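Local coordinates for similar to yteR (Bacilus subtilis) (Clostridium acetobutylicum, PDB 4WU0), which probably hydrolyses unsaturated rhamnogalacturonan fragments released from pectin, as a family 105 glycoside hydrolase, at residues T171-H176 with T235-V240; M202-M207 with S267-Y272; K246-V251 with K292-G297; Y261-G266 with N314-V319. All coordinates share one frame; numbering follows the deposited sequence.

Contact 1 of 4, residues T171-H176 with T235-V240; sequences TGLLYH and TALLKV
Ala236 and Leu237 of helix 223-240 meet the loop 171-176, which joins helix 152-166 to strand 177-179, in what is probably the six-hairpin (alpha/alpha) toroid expected for this glycoside hydrolase clan. The contact lies away from the middle of the chain, about 17 Å between centres. Taken in order along the helix, Ala236 comes first and lies closest. Its CB, directed at the loop, sits 3.3 Å from Thr171 O and also meets the backbone of Gly172; Gly172 CA and Ala236 CA are 5.1 Å apart. Gly172 has positive phi (83°), and its backbone lies directly against Ala236 CB with no side chain between. Leu237 continues the apolar seam: its CD2 and CD2 of Leu173 are 3.8 Å apart, the two side chains crossing at a slant. The same Leu173 methyl touches Ala236 CB, so a single branch bridges neighbouring helix residues. Further along, the Lys239 chain, extended beyond CG, brings NZ to a water 2.7 Å away, to which it donates; that water donates to Thr171 O. A second water donates to both Thr171 O and Ala236 O, giving the loop carbonyl two water-mediated links to the helix where no direct hydrogen bond joins the segments. Val240 adds a looser contact, its CG2 facing the other Leu173 methyl, CD1. The loop's own shape is held by an ST turn: Leu173 N donates to Thr171 OG1 at 3.0 Å, with 160° at the hydrogen, and Thr171 OG1 is also hydrogen-bonded to Asp168 OD2.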
loop_
_atom_site.group_PDB
_atom_site.type_symbol
_atom_site.label_atom_id
_atom_site.label_comp_id
_atom_site.label_asym_id
_atom_site.label_seq_id
_atom_site.Cartn_x
_atom_site.Cartn_y
_atom_site.Cartn_z
ATOM N N THR A 171 -2.221 17.113 14.252
ATOM C CA THR A 171 -3.300 16.210 13.855
ATOM C C THR A 171 -2.961 14.746 14.108
ATOM O O THR A 171 -3.862 13.909 14.180
ATOM C CB THR A 171 -3.617 16.330 12.356
ATOM O OG1 THR A 171 -2.470 15.943 11.595
ATOM C CG2 THR A 171 -4.050 17.778 11.983
ATOM N N GLY A 172 -1.668 14.427 14.176
ATOM C CA GLY A 172 -1.240 13.041 14.217
ATOM C C GLY A 172 -1.151 12.367 12.861
ATOM O O GLY A 172 -0.697 11.229 12.749
ATOM N N LEU A 173 -1.549 13.078 11.811
ATOM C CA LEU A 173 -1.423 12.557 10.462
ATOM C C LEU A 173 0.017 12.715 9.972
ATOM O O LEU A 173 0.787 13.503 10.533
ATOM C CB LEU A 173 -2.404 13.274 9.534
ATOM C CG LEU A 173 -3.891 13.125 9.872
ATOM C CD1 LEU A 173 -4.717 14.094 9.052
ATOM C CD2 LEU A 173 -4.397 11.700 9.622
ATOM N N LEU A 174 0.380 11.953 8.939
ATOM C CA LEU A 174 1.708 12.040 8.340
ATOM C C LEU A 174 1.604 12.581 6.924
ATOM O O LEU A 174 0.736 12.184 6.141
ATOM C CB LEU A 174 2.408 10.667 8.300
ATOM C CG LEU A 174 2.996 10.119 9.600
ATOM C CD1 LEU A 174 1.915 9.758 10.585
ATOM C CD2 LEU A 174 3.890 8.909 9.333
ATOM N N TYR A 175 2.481 13.519 6.611
ATOM C CA TYR A 175 2.540 14.097 5.284
ATOM C C TYR A 175 3.019 13.068 4.272
ATOM O O TYR A 175 3.712 12.115 4.607
ATOM C CB TYR A 175 3.476 15.301 5.270
ATOM C CG TYR A 175 3.020 16.434 6.135
ATOM C CD1 TYR A 175 2.145 17.388 5.653
ATOM C CD2 TYR A 175 3.462 16.551 7.443
ATOM C CE1 TYR A 175 1.719 18.437 6.459
ATOM C CE2 TYR A 175 3.030 17.584 8.245
ATOM C CZ TYR A 175 2.162 18.516 7.744
ATOM O OH TYR A 175 1.744 19.555 8.539
ATOM N N HIS A 176 2.674 13.299 3.013
ATOM C CA HIS A 176 2.978 12.382 1.921
ATOM C C HIS A 176 4.496 12.113 1.794
ATOM O O HIS A 176 4.923 10.969 1.674
ATOM C CB HIS A 176 2.427 13.001 0.642
ATOM C CG HIS A 176 2.546 12.150 -0.585
ATOM N ND1 HIS A 176 2.049 12.564 -1.803
ATOM C CD2 HIS A 176 3.103 10.937 -0.801
ATOM C CE1 HIS A 176 2.302 11.644 -2.714
ATOM N NE2 HIS A 176 2.920 10.639 -2.130
ATOM N N THR A 235 -6.080 6.653 15.365
ATOM C CA THR A 235 -6.694 7.765 16.089
ATOM C C THR A 235 -6.781 9.018 15.216
ATOM O O THR A 235 -7.823 9.693 15.143
ATOM C CB THR A 235 -5.926 8.062 17.385
ATOM O OG1 THR A 235 -6.009 6.910 18.228
ATOM C CG2 THR A 235 -6.471 9.280 18.104
ATOM N N ALA A 236 -5.686 9.323 14.540
ATOM C CA ALA A 236 -5.628 10.531 13.723
ATOM C C ALA A 236 -6.564 10.422 12.517
ATOM O O ALA A 236 -7.221 11.391 12.137
ATOM C CB ALA A 236 -4.204 10.785 13.267
ATOM N N LEU A 237 -6.620 9.253 11.903
ATOM C CA LEU A 237 -7.511 9.068 10.767
ATOM C C LEU A 237 -8.980 9.096 11.179
ATOM O O LEU A 237 -9.821 9.610 10.443
ATOM C CB LEU A 237 -7.187 7.783 10.008
ATOM C CG LEU A 237 -5.859 7.823 9.275
ATOM C CD1 LEU A 237 -5.388 6.405 8.939
ATOM C CD2 LEU A 237 -5.990 8.670 8.012
ATOM N N LEU A 238 -9.318 8.548 12.345
ATOM C CA LEU A 238 -10.710 8.568 12.752
ATOM C C LEU A 238 -11.208 9.996 13.002
ATOM O O LEU A 238 -12.394 10.294 12.803
ATOM C CB LEU A 238 -10.941 7.663 13.977
ATOM C CG LEU A 238 -10.856 6.165 13.633
ATOM C CD1 LEU A 238 -10.901 5.291 14.864
ATOM C CD2 LEU A 238 -11.980 5.767 12.699
ATOM N N LYS A 239 -10.312 10.888 13.420
ATOM C CA LYS A 239 -10.682 12.293 13.593
ATOM C C LYS A 239 -11.107 12.980 12.297
ATOM O O LYS A 239 -11.872 13.941 12.338
ATOM C CB LYS A 239 -9.538 13.094 14.222
ATOM C CG LYS A 239 -9.277 12.782 15.705
ATOM C CD LYS A 239 -8.050 13.559 16.202
ATOM C CE LYS A 239 -7.740 13.216 17.635
ATOM N NZ LYS A 239 -6.403 13.721 18.049
ATOM N N VAL A 240 -10.606 12.509 11.162
ATOM C CA VAL A 240 -10.924 13.123 9.881
ATOM C C VAL A 240 -11.811 12.264 8.990
ATOM O O VAL A 240 -12.073 12.632 7.845
ATOM C CB VAL A 240 -9.655 13.591 9.114
ATOM C CG1 VAL A 240 -8.970 14.728 9.891
ATOM C CG2 VAL A 240 -8.702 12.427 8.812
HETATM O O HOH W 1 -6.285 13.999 12.767
HETATM O O HOH W 2 -4.684 12.335 16.466
#

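Contact 2 of 4, residues M202-M207 with S267-Y272; sequences MGWYVM and SSMIVY
Two nearly parallel helices, 199-215 and 264-279, probably part of an (alpha/alpha) toroid, pack here through Gly203 and Met269. The axes of the two short segments lie 22° apart and approach to 8.1 Å, a close distance that goes with Gly203: Met269 SD sits against the bare backbone, 3.5 Å from Gly203 C, where no side chain intervenes. From there Met269 reaches on, extended beyond CG, and places its terminal methyl over one face of the Trp204 indole. CE stands 3.4 Å from the centroid of the six-membered ring and 11° off its normal, a CH-pi contact; SD follows above the same face, making the pair a Met-aromatic contact as well. Tyr133 of helix 129-146 also meets the Trp204 ring. Met207 crosses Met269 at about a right angle, with its CE 3.8 Å from Met269 CG. The bend at chi3 of Met207 turns that methyl back, while its CG approaches Tyr272 CE2 obliquely at 3.5 Å. Tyr272 OH is hydrogen-bonded to Asp211 OD1 and Lys276 NZ, which fix the outer end of the ring. Val206 fills the flank beside Ile270, its CG2 at 4.3 Å from Ile270 CA. All the touching residues are buried, and the centre lies about 7 Å from that of the chain. This central position and the parallel run are consistent with inner helices of the (alpha/alpha)6 toroid expected for this clan.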
loop_
_atom_site.group_PDB
_atom_site.type_symbol
_atom_site.label_atom_id
_atom_site.label_comp_id
_atom_site.label_asym_id
_atom_site.label_seq_id
_atom_site.Cartn_x
_atom_site.Cartn_y
_atom_site.Cartn_z
ATOM N N MET A 202 -1.311 7.949 3.465
ATOM C CA MET A 202 -1.590 7.399 4.783
ATOM C C MET A 202 -2.025 5.949 4.700
ATOM O O MET A 202 -1.665 5.152 5.546
ATOM C CB MET A 202 -2.652 8.209 5.522
ATOM C CG MET A 202 -2.128 9.464 6.181
ATOM S SD MET A 202 -0.946 9.157 7.523
ATOM C CE MET A 202 -1.935 8.319 8.771
ATOM N N GLY A 203 -2.818 5.600 3.693
ATOM C CA GLY A 203 -3.223 4.217 3.485
ATOM C C GLY A 203 -2.021 3.288 3.323
ATOM O O GLY A 203 -1.973 2.222 3.922
ATOM N N TRP A 204 -1.045 3.680 2.507
ATOM C CA TRP A 204 0.156 2.874 2.345
ATOM C C TRP A 204 0.827 2.624 3.688
ATOM O O TRP A 204 1.235 1.510 3.996
ATOM C CB TRP A 204 1.172 3.563 1.448
ATOM C CG TRP A 204 0.829 3.654 -0.050
ATOM C CD1 TRP A 204 0.922 4.774 -0.834
ATOM C CD2 TRP A 204 0.406 2.596 -0.932
ATOM N NE1 TRP A 204 0.591 4.479 -2.125
ATOM C CE2 TRP A 204 0.254 3.157 -2.209
ATOM C CE3 TRP A 204 0.138 1.234 -0.767
ATOM C CZ2 TRP A 204 -0.164 2.419 -3.304
ATOM C CZ3 TRP A 204 -0.263 0.505 -1.865
ATOM C CH2 TRP A 204 -0.404 1.096 -3.117
ATOM N N TYR A 205 0.957 3.684 4.479
ATOM C CA TYR A 205 1.697 3.578 5.727
ATOM C C TYR A 205 0.967 2.682 6.730
ATOM O O TYR A 205 1.605 1.861 7.405
ATOM C CB TYR A 205 1.973 4.957 6.332
ATOM C CG TYR A 205 2.965 4.943 7.469
ATOM C CD1 TYR A 205 4.301 4.650 7.257
ATOM C CD2 TYR A 205 2.569 5.259 8.754
ATOM C CE1 TYR A 205 5.225 4.637 8.312
ATOM C CE2 TYR A 205 3.486 5.276 9.800
ATOM C CZ TYR A 205 4.799 4.955 9.569
ATOM O OH TYR A 205 5.688 4.937 10.605
ATOM N N VAL A 206 -0.353 2.825 6.859
ATOM C CA VAL A 206 -1.063 1.936 7.790
ATOM C C VAL A 206 -1.117 0.477 7.324
ATOM O O VAL A 206 -0.998 -0.443 8.139
ATOM C CB VAL A 206 -2.452 2.463 8.239
ATOM C CG1 VAL A 206 -2.285 3.754 9.008
ATOM C CG2 VAL A 206 -3.402 2.657 7.084
ATOM N N MET A 207 -1.245 0.240 6.022
ATOM C CA MET A 207 -1.124 -1.126 5.530
ATOM C C MET A 207 0.263 -1.678 5.808
ATOM O O MET A 207 0.404 -2.837 6.216
ATOM C CB MET A 207 -1.366 -1.232 4.043
ATOM C CG MET A 207 -1.415 -2.635 3.604
ATOM S SD MET A 207 -1.874 -2.696 1.885
ATOM C CE MET A 207 -3.383 -1.885 2.053
ATOM N N SER A 267 -9.295 5.128 1.201
ATOM C CA SER A 267 -10.337 4.664 2.110
ATOM C C SER A 267 -10.285 3.155 2.286
ATOM O O SER A 267 -10.417 2.659 3.396
ATOM C CB SER A 267 -11.724 5.086 1.598
ATOM O OG SER A 267 -11.878 6.496 1.665
ATOM N N SER A 268 -10.094 2.417 1.195
ATOM C CA SER A 268 -10.041 0.957 1.273
ATOM C C SER A 268 -8.841 0.480 2.083
ATOM O O SER A 268 -8.924 -0.491 2.846
ATOM C CB SER A 268 -10.004 0.344 -0.130
ATOM O OG SER A 268 -11.236 0.520 -0.826
ATOM N N MET A 269 -7.712 1.146 1.876
ATOM C CA MET A 269 -6.475 0.806 2.582
ATOM C C MET A 269 -6.656 1.020 4.076
ATOM O O MET A 269 -6.214 0.196 4.892
ATOM C CB MET A 269 -5.337 1.679 2.098
ATOM C CG MET A 269 -4.877 1.375 0.724
ATOM S SD MET A 269 -3.501 2.430 0.254
ATOM C CE MET A 269 -3.336 1.918 -1.442
ATOM N N ILE A 270 -7.320 2.113 4.425
ATOM C CA ILE A 270 -7.545 2.448 5.837
ATOM C C ILE A 270 -8.473 1.412 6.459
ATOM O O ILE A 270 -8.251 0.956 7.577
ATOM C CB ILE A 270 -8.116 3.869 5.979
ATOM C CG1 ILE A 270 -7.058 4.870 5.527
ATOM C CG2 ILE A 270 -8.578 4.158 7.405
ATOM C CD1 ILE A 270 -7.558 6.265 5.253
ATOM N N VAL A 271 -9.540 1.048 5.751
ATOM C CA VAL A 271 -10.475 0.047 6.273
ATOM C C VAL A 271 -9.794 -1.306 6.458
ATOM O O VAL A 271 -10.014 -1.995 7.451
ATOM C CB VAL A 271 -11.699 -0.077 5.340
ATOM C CG1 VAL A 271 -12.584 -1.277 5.739
ATOM C CG2 VAL A 271 -12.502 1.223 5.421
ATOM N N TYR A 272 -8.959 -1.692 5.511
ATOM C CA TYR A 272 -8.181 -2.922 5.623
ATOM C C TYR A 272 -7.327 -2.908 6.882
ATOM O O TYR A 272 -7.307 -3.877 7.627
ATOM C CB TYR A 272 -7.290 -3.064 4.399
ATOM C CG TYR A 272 -6.199 -4.107 4.526
ATOM C CD1 TYR A 272 -6.479 -5.454 4.382
ATOM C CD2 TYR A 272 -4.898 -3.738 4.805
ATOM C CE1 TYR A 272 -5.475 -6.409 4.480
ATOM C CE2 TYR A 272 -3.891 -4.677 4.896
ATOM C CZ TYR A 272 -4.179 -6.002 4.724
ATOM O OH TYR A 272 -3.159 -6.913 4.798
#

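Contact 3 of 4, residues K246-V251 with K292-G297; sequences KVWYQV and KEAYKG
Ala294 CB approaches the six-membered ring of the Trp248 indole obliquely, 4.2 Å from CZ3. Ile270 of helix 264-279 also packs on this ring, and Trp248 NE1 is hydrogen-bonded to Leu237 O, so the indole is held between three helices: 223-240, 264-279 and, through Ala294, 288-302. The carboxylate of Glu293 is the other flat group engaged. Lys246 CE lies by it, 3.5 Å from Glu293 OE2, while the aliphatic parts of the two chains meet where Lys246 CG comes to 3.6 Å from Glu293 CG, the chains crossing at a slant. The lysine is bent at chi2 (-54°), which folds its chain beside the extended glutamate, yet NZ remains 4.3 Å from Glu293 OE1, beyond a salt bridge. Lys246 NZ instead donates to Asn243 O; any attraction between the opposite charges would therefore be only a supplement. The backbone supplies the rest. Lys246 O lies 3.5 Å from Ala294 CB, beside the closest CA pair, Lys246 CA and Ala294 CA, at 5.0 Å. One turn further along the helix, Val247 CG1 rests 3.6 Å from Gly297 C, where no side chain intervenes. Ala294 and Gly297, both small, thus let the loop lie close to the helical backbone. With the loop following helix 223-240 wedged between 264-279 and 288-302, the geometry fits the helix-to-helix connections of the six-hairpin (alpha/alpha) toroid that family membership predicts.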
loop_
_atom_site.group_PDB
_atom_site.type_symbol
_atom_site.label_atom_id
_atom_site.label_comp_id
_atom_site.label_asym_id
_atom_site.label_seq_id
_atom_site.Cartn_x
_atom_site.Cartn_y
_atom_site.Cartn_z
ATOM N N LYS A 246 -18.663 7.803 6.166
ATOM C CA LYS A 246 -17.770 6.918 6.925
ATOM C C LYS A 246 -16.491 6.545 6.193
ATOM O O LYS A 246 -15.809 5.607 6.608
ATOM C CB LYS A 246 -18.493 5.651 7.420
ATOM C CG LYS A 246 -19.760 5.954 8.195
ATOM C CD LYS A 246 -19.523 6.916 9.345
ATOM C CE LYS A 246 -20.815 7.129 10.150
ATOM N NZ LYS A 246 -20.761 8.323 11.039
ATOM N N VAL A 247 -16.152 7.288 5.140
ATOM C CA VAL A 247 -14.905 7.064 4.426
ATOM C C VAL A 247 -14.053 8.347 4.444
ATOM O O VAL A 247 -14.314 9.262 5.264
ATOM C CB VAL A 247 -15.131 6.441 3.023
ATOM C CG1 VAL A 247 -16.004 5.162 3.176
ATOM C CG2 VAL A 247 -15.779 7.404 2.045
ATOM N N TRP A 248 -13.022 8.391 3.598
ATOM C CA TRP A 248 -11.990 9.405 3.692
ATOM C C TRP A 248 -11.778 10.183 2.395
ATOM O O TRP A 248 -11.998 9.662 1.307
ATOM C CB TRP A 248 -10.667 8.768 4.159
ATOM C CG TRP A 248 -10.691 8.431 5.623
ATOM C CD1 TRP A 248 -10.248 9.212 6.638
ATOM C CD2 TRP A 248 -11.192 7.227 6.230
ATOM N NE1 TRP A 248 -10.459 8.593 7.833
ATOM C CE2 TRP A 248 -11.039 7.376 7.622
ATOM C CE3 TRP A 248 -11.769 6.052 5.733
ATOM C CZ2 TRP A 248 -11.427 6.376 8.541
ATOM C CZ3 TRP A 248 -12.172 5.071 6.639
ATOM C CH2 TRP A 248 -12.006 5.250 8.029
ATOM N N TYR A 249 -11.342 11.430 2.552
ATOM C CA TYR A 249 -11.064 12.329 1.440
ATOM C C TYR A 249 -9.673 12.185 0.860
ATOM O O TYR A 249 -8.729 11.763 1.542
ATOM C CB TYR A 249 -11.224 13.771 1.895
ATOM C CG TYR A 249 -12.650 14.186 2.094
ATOM C CD1 TYR A 249 -13.393 14.662 1.029
ATOM C CD2 TYR A 249 -13.251 14.103 3.348
ATOM C CE1 TYR A 249 -14.695 15.050 1.199
ATOM C CE2 TYR A 249 -14.550 14.494 3.520
ATOM C CZ TYR A 249 -15.269 14.941 2.439
ATOM O OH TYR A 249 -16.580 15.329 2.599
ATOM N N GLN A 250 -9.555 12.555 -0.412
ATOM C CA GLN A 250 -8.259 12.669 -1.097
ATOM C C GLN A 250 -7.253 13.518 -0.317
ATOM O O GLN A 250 -6.118 13.083 -0.097
ATOM C CB GLN A 250 -8.502 13.263 -2.494
ATOM C CG GLN A 250 -7.306 13.755 -3.260
ATOM C CD GLN A 250 -6.569 12.637 -3.973
ATOM O OE1 GLN A 250 -6.637 11.479 -3.561
ATOM N NE2 GLN A 250 -5.808 12.987 -5.003
ATOM N N VAL A 251 -7.655 14.721 0.091
ATOM C CA VAL A 251 -6.852 15.535 1.007
ATOM C C VAL A 251 -7.538 15.414 2.379
ATOM O O VAL A 251 -8.617 15.968 2.615
ATOM C CB VAL A 251 -6.712 16.991 0.558
ATOM C CG1 VAL A 251 -5.820 17.769 1.534
ATOM C CG2 VAL A 251 -6.135 17.050 -0.841
ATOM N N LYS A 292 -16.521 -2.062 10.582
ATOM C CA LYS A 292 -17.590 -2.637 9.774
ATOM C C LYS A 292 -18.376 -1.552 9.037
ATOM O O LYS A 292 -18.691 -1.690 7.861
ATOM C CB LYS A 292 -18.518 -3.466 10.649
ATOM C CG LYS A 292 -17.886 -4.784 11.036
ATOM C CD LYS A 292 -18.532 -5.432 12.246
ATOM C CE LYS A 292 -19.992 -5.637 12.095
ATOM N NZ LYS A 292 -20.519 -6.347 13.320
ATOM N N GLU A 293 -18.704 -0.488 9.755
ATOM C CA GLU A 293 -19.456 0.624 9.182
ATOM C C GLU A 293 -18.672 1.307 8.062
ATOM O O GLU A 293 -19.229 1.664 7.015
ATOM C CB GLU A 293 -19.795 1.609 10.298
ATOM C CG GLU A 293 -20.525 2.820 9.883
ATOM C CD GLU A 293 -20.771 3.758 11.062
ATOM O OE1 GLU A 293 -19.779 4.164 11.731
ATOM O OE2 GLU A 293 -21.953 4.081 11.316
ATOM N N ALA A 294 -17.372 1.457 8.263
ATOM C CA ALA A 294 -16.519 2.077 7.256
ATOM C C ALA A 294 -16.435 1.197 6.012
ATOM O O ALA A 294 -16.472 1.702 4.885
ATOM C CB ALA A 294 -15.111 2.365 7.819
ATOM N N TYR A 295 -16.320 -0.115 6.214
ATOM C CA TYR A 295 -16.346 -1.046 5.105
ATOM C C TYR A 295 -17.623 -0.904 4.296
ATOM O O TYR A 295 -17.583 -0.834 3.069
ATOM C CB TYR A 295 -16.200 -2.500 5.560
ATOM C CG TYR A 295 -16.231 -3.411 4.368
ATOM C CD1 TYR A 295 -15.128 -3.535 3.539
ATOM C CD2 TYR A 295 -17.378 -4.111 4.029
ATOM C CE1 TYR A 295 -15.175 -4.333 2.416
ATOM C CE2 TYR A 295 -17.426 -4.911 2.907
ATOM C CZ TYR A 295 -16.321 -5.019 2.102
ATOM O OH TYR A 295 -16.378 -5.837 0.991
ATOM N N LYS A 296 -18.770 -0.894 4.959
ATOM C CA LYS A 296 -20.020 -0.731 4.240
ATOM C C LYS A 296 -20.062 0.622 3.505
ATOM O O LYS A 296 -20.643 0.743 2.425
ATOM C CB LYS A 296 -21.198 -0.900 5.198
ATOM C CG LYS A 296 -21.458 -2.379 5.482
ATOM C CD LYS A 296 -22.710 -2.625 6.267
ATOM C CE LYS A 296 -22.554 -2.046 7.642
ATOM N NZ LYS A 296 -23.685 -2.386 8.558
ATOM N N GLY A 297 -19.392 1.621 4.070
ATOM C CA GLY A 297 -19.244 2.902 3.409
ATOM C C GLY A 297 -18.486 2.816 2.101
ATOM O O GLY A 297 -18.783 3.523 1.147
#

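Contact 4 of 4, residues Y261-G266 with N314-V319; sequences YLEASG and NKICYV
Glu263 OE2 accepts from Cys317 N at 2.9 Å, an almost straight bond with 169° at the hydrogen that meets the oxygen on its anti side, 22° out of the carboxylate plane. A second bond between the segments runs the other way: Ala264 N donates to Lys315 O at 2.9 Å, from above the carbonyl plane. Lys315 O is further approached by Glu263 CA in a CA-H...O contact. Around these polar links, Ala264 CB lies 3.2 Å from Asn314 O and also touches Ile316 CG1, while Ser265 CB meets Ile316 CG2. Tyr261 OH packs against Cys317 CB at 3.5 Å.

Glu263 is the N-cap residue of helix 264-279, and its carboxylate makes the capping bonds. Its OE1 takes Gly266 N at 2.8 Å on the syn side, and OE2 takes Ser265 N from above the carboxylate plane, so the first-turn amides of Ser265 and Gly266 and the strand amide share one group. The bend at chi2 (-79°) curls the carboxylate back over its own helix start. Ser265 OG donates to the syn lone pair of OE2 at 2.7 Å, bringing that oxygen to three donors; together with the helix N terminus they would be expected to stabilise its negative charge.

Farther out, Arg200 NH2 is hydrogen-bonded to both Ser265 OG and Cys317 O, tying the serine and the strand end together, though its ion pair with Glu263 OE2 is long and weak. Strand 311-317 is the middle one of a three-stranded antiparallel sheet, and the backbone of Ile316 bonds to Val341 of the neighbouring strand 340-341.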
loop_
_atom_site.group_PDB
_atom_site.type_symbol
_atom_site.label_atom_id
_atom_site.label_comp_id
_atom_site.label_asym_id
_atom_site.label_seq_id
_atom_site.Cartn_x
_atom_site.Cartn_y
_atom_site.Cartn_z
ATOM N N TYR A 261 -12.671 15.337 -2.560
ATOM C CA TYR A 261 -13.584 14.236 -2.869
ATOM C C TYR A 261 -13.235 13.018 -2.039
ATOM O O TYR A 261 -12.069 12.821 -1.667
ATOM C CB TYR A 261 -13.543 13.900 -4.363
ATOM C CG TYR A 261 -12.216 13.413 -4.895
ATOM C CD1 TYR A 261 -11.219 14.304 -5.283
ATOM C CD2 TYR A 261 -11.973 12.050 -5.041
ATOM C CE1 TYR A 261 -10.027 13.849 -5.789
ATOM C CE2 TYR A 261 -10.798 11.584 -5.542
ATOM C CZ TYR A 261 -9.813 12.484 -5.920
ATOM O OH TYR A 261 -8.634 12.011 -6.417
ATOM N N LEU A 262 -14.255 12.211 -1.765
ATOM C CA LEU A 262 -14.070 10.933 -1.099
ATOM C C LEU A 262 -13.367 10.006 -2.067
ATOM O O LEU A 262 -13.822 9.821 -3.198
ATOM C CB LEU A 262 -15.443 10.368 -0.676
ATOM C CG LEU A 262 -16.269 11.267 0.237
ATOM C CD1 LEU A 262 -17.651 10.680 0.462
ATOM C CD2 LEU A 262 -15.569 11.470 1.570
ATOM N N GLU A 263 -12.249 9.428 -1.628
ATOM C CA GLU A 263 -11.361 8.704 -2.536
ATOM C C GLU A 263 -11.233 7.241 -2.117
ATOM O O GLU A 263 -11.032 6.914 -0.939
ATOM C CB GLU A 263 -10.007 9.425 -2.620
ATOM C CG GLU A 263 -9.106 8.959 -3.754
ATOM C CD GLU A 263 -8.371 7.660 -3.467
ATOM O OE1 GLU A 263 -7.979 7.463 -2.306
ATOM O OE2 GLU A 263 -8.148 6.838 -4.410
ATOM N N ALA A 264 -11.357 6.355 -3.099
ATOM C CA ALA A 264 -11.594 4.938 -2.827
ATOM C C ALA A 264 -10.367 4.152 -2.410
ATOM O O ALA A 264 -10.469 3.223 -1.591
ATOM C CB ALA A 264 -12.224 4.274 -4.051
ATOM N N SER A 265 -9.213 4.442 -3.008
ATOM C CA SER A 265 -8.053 3.624 -2.713
ATOM C C SER A 265 -7.547 3.870 -1.290
ATOM O O SER A 265 -7.351 2.921 -0.539
ATOM C CB SER A 265 -6.954 3.787 -3.768
ATOM O OG SER A 265 -6.317 5.046 -3.691
ATOM N N GLY A 266 -7.366 5.126 -0.909
ATOM C CA GLY A 266 -6.978 5.434 0.458
ATOM C C GLY A 266 -8.006 4.928 1.468
ATOM O O GLY A 266 -7.636 4.321 2.474
ATOM N N ASN A 314 -15.274 2.703 -8.206
ATOM C CA ASN A 314 -15.141 4.061 -8.705
ATOM C C ASN A 314 -14.369 4.967 -7.748
ATOM O O ASN A 314 -14.177 4.626 -6.588
ATOM C CB ASN A 314 -16.552 4.640 -8.869
ATOM C CG ASN A 314 -17.422 3.848 -9.845
ATOM O OD1 ASN A 314 -18.448 3.256 -9.475
ATOM N ND2 ASN A 314 -17.065 3.905 -11.091
ATOM N N LYS A 315 -13.997 6.141 -8.251
ATOM C CA LYS A 315 -13.457 7.259 -7.474
ATOM C C LYS A 315 -12.067 6.996 -6.930
ATOM O O LYS A 315 -11.751 7.334 -5.776
ATOM C CB LYS A 315 -14.404 7.670 -6.346
ATOM C CG LYS A 315 -15.887 7.763 -6.738
ATOM C CD LYS A 315 -16.127 8.739 -7.898
ATOM C CE LYS A 315 -17.617 8.813 -8.216
ATOM N NZ LYS A 315 -17.917 9.782 -9.306
ATOM N N ILE A 316 -11.214 6.476 -7.801
ATOM C CA ILE A 316 -9.843 6.163 -7.421
ATOM C C ILE A 316 -8.894 7.207 -8.006
ATOM O O ILE A 316 -8.916 7.483 -9.187
ATOM C CB ILE A 316 -9.444 4.775 -7.939
ATOM C CG1 ILE A 316 -10.421 3.694 -7.450
ATOM C CG2 ILE A 316 -8.014 4.472 -7.568
ATOM C CD1 ILE A 316 -10.388 2.467 -8.314
ATOM N N CYS A 317 -8.047 7.783 -7.167
ATOM C CA CYS A 317 -7.039 8.711 -7.683
ATOM C C CYS A 317 -6.047 7.908 -8.512
ATOM O O CYS A 317 -5.406 7.013 -7.988
ATOM C CB CYS A 317 -6.309 9.399 -6.531
ATOM S SG CYS A 317 -4.941 10.438 -7.151
ATOM N N TYR A 318 -5.892 8.216 -9.789
ATOM C CA TYR A 318 -5.072 7.371 -10.648
ATOM C C TYR A 318 -3.584 7.357 -10.226
ATOM O O TYR A 318 -2.929 6.303 -10.241
ATOM C CB TYR A 318 -5.217 7.781 -12.115
ATOM C CG TYR A 318 -4.300 7.029 -13.053
ATOM C CD1 TYR A 318 -4.369 5.640 -13.174
ATOM C CD2 TYR A 318 -3.346 7.701 -13.798
ATOM C CE1 TYR A 318 -3.516 4.963 -14.019
ATOM C CE2 TYR A 318 -2.501 7.030 -14.648
ATOM C CZ TYR A 318 -2.588 5.663 -14.754
ATOM O OH TYR A 318 -1.730 4.993 -15.606
ATOM N N VAL A 319 -3.064 8.535 -9.908
ATOM C CA VAL A 319 -1.645 8.724 -9.622
ATOM C C VAL A 319 -1.469 10.050 -8.897
ATOM O O VAL A 319 -2.181 11.012 -9.155
ATOM C CB VAL A 319 -0.788 8.712 -10.921
ATOM C CG1 VAL A 319 -1.157 9.882 -11.840
ATOM C CG2 VAL A 319 0.709 8.731 -10.600
#

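How the contacts relate
Starting from the N terminus, the loop 171-176 comes first and helix 199-215 follows. Contact 1 closes when helix 223-240 returns to that loop; contact 2 opens inside this span and closes on helix 264-279, so the two cross. Contacts 3 and 4 open after contact 1 has closed, in series with it. Contact 3 closes on helix 288-302 and contact 4 on strand 311-317; each crosses contact 2, and they cross each other. Trp248 bridges contacts 1, 2 and 3, its N bonded to Ser267 OG. Backbone bonds from Gln250 N to Tyr261 O and from Glu263 N to Trp248 O bind contacts 3 and 4. Contacts 1 to 3 join loops and helices; contact 4 brings in the small three-stranded sheet.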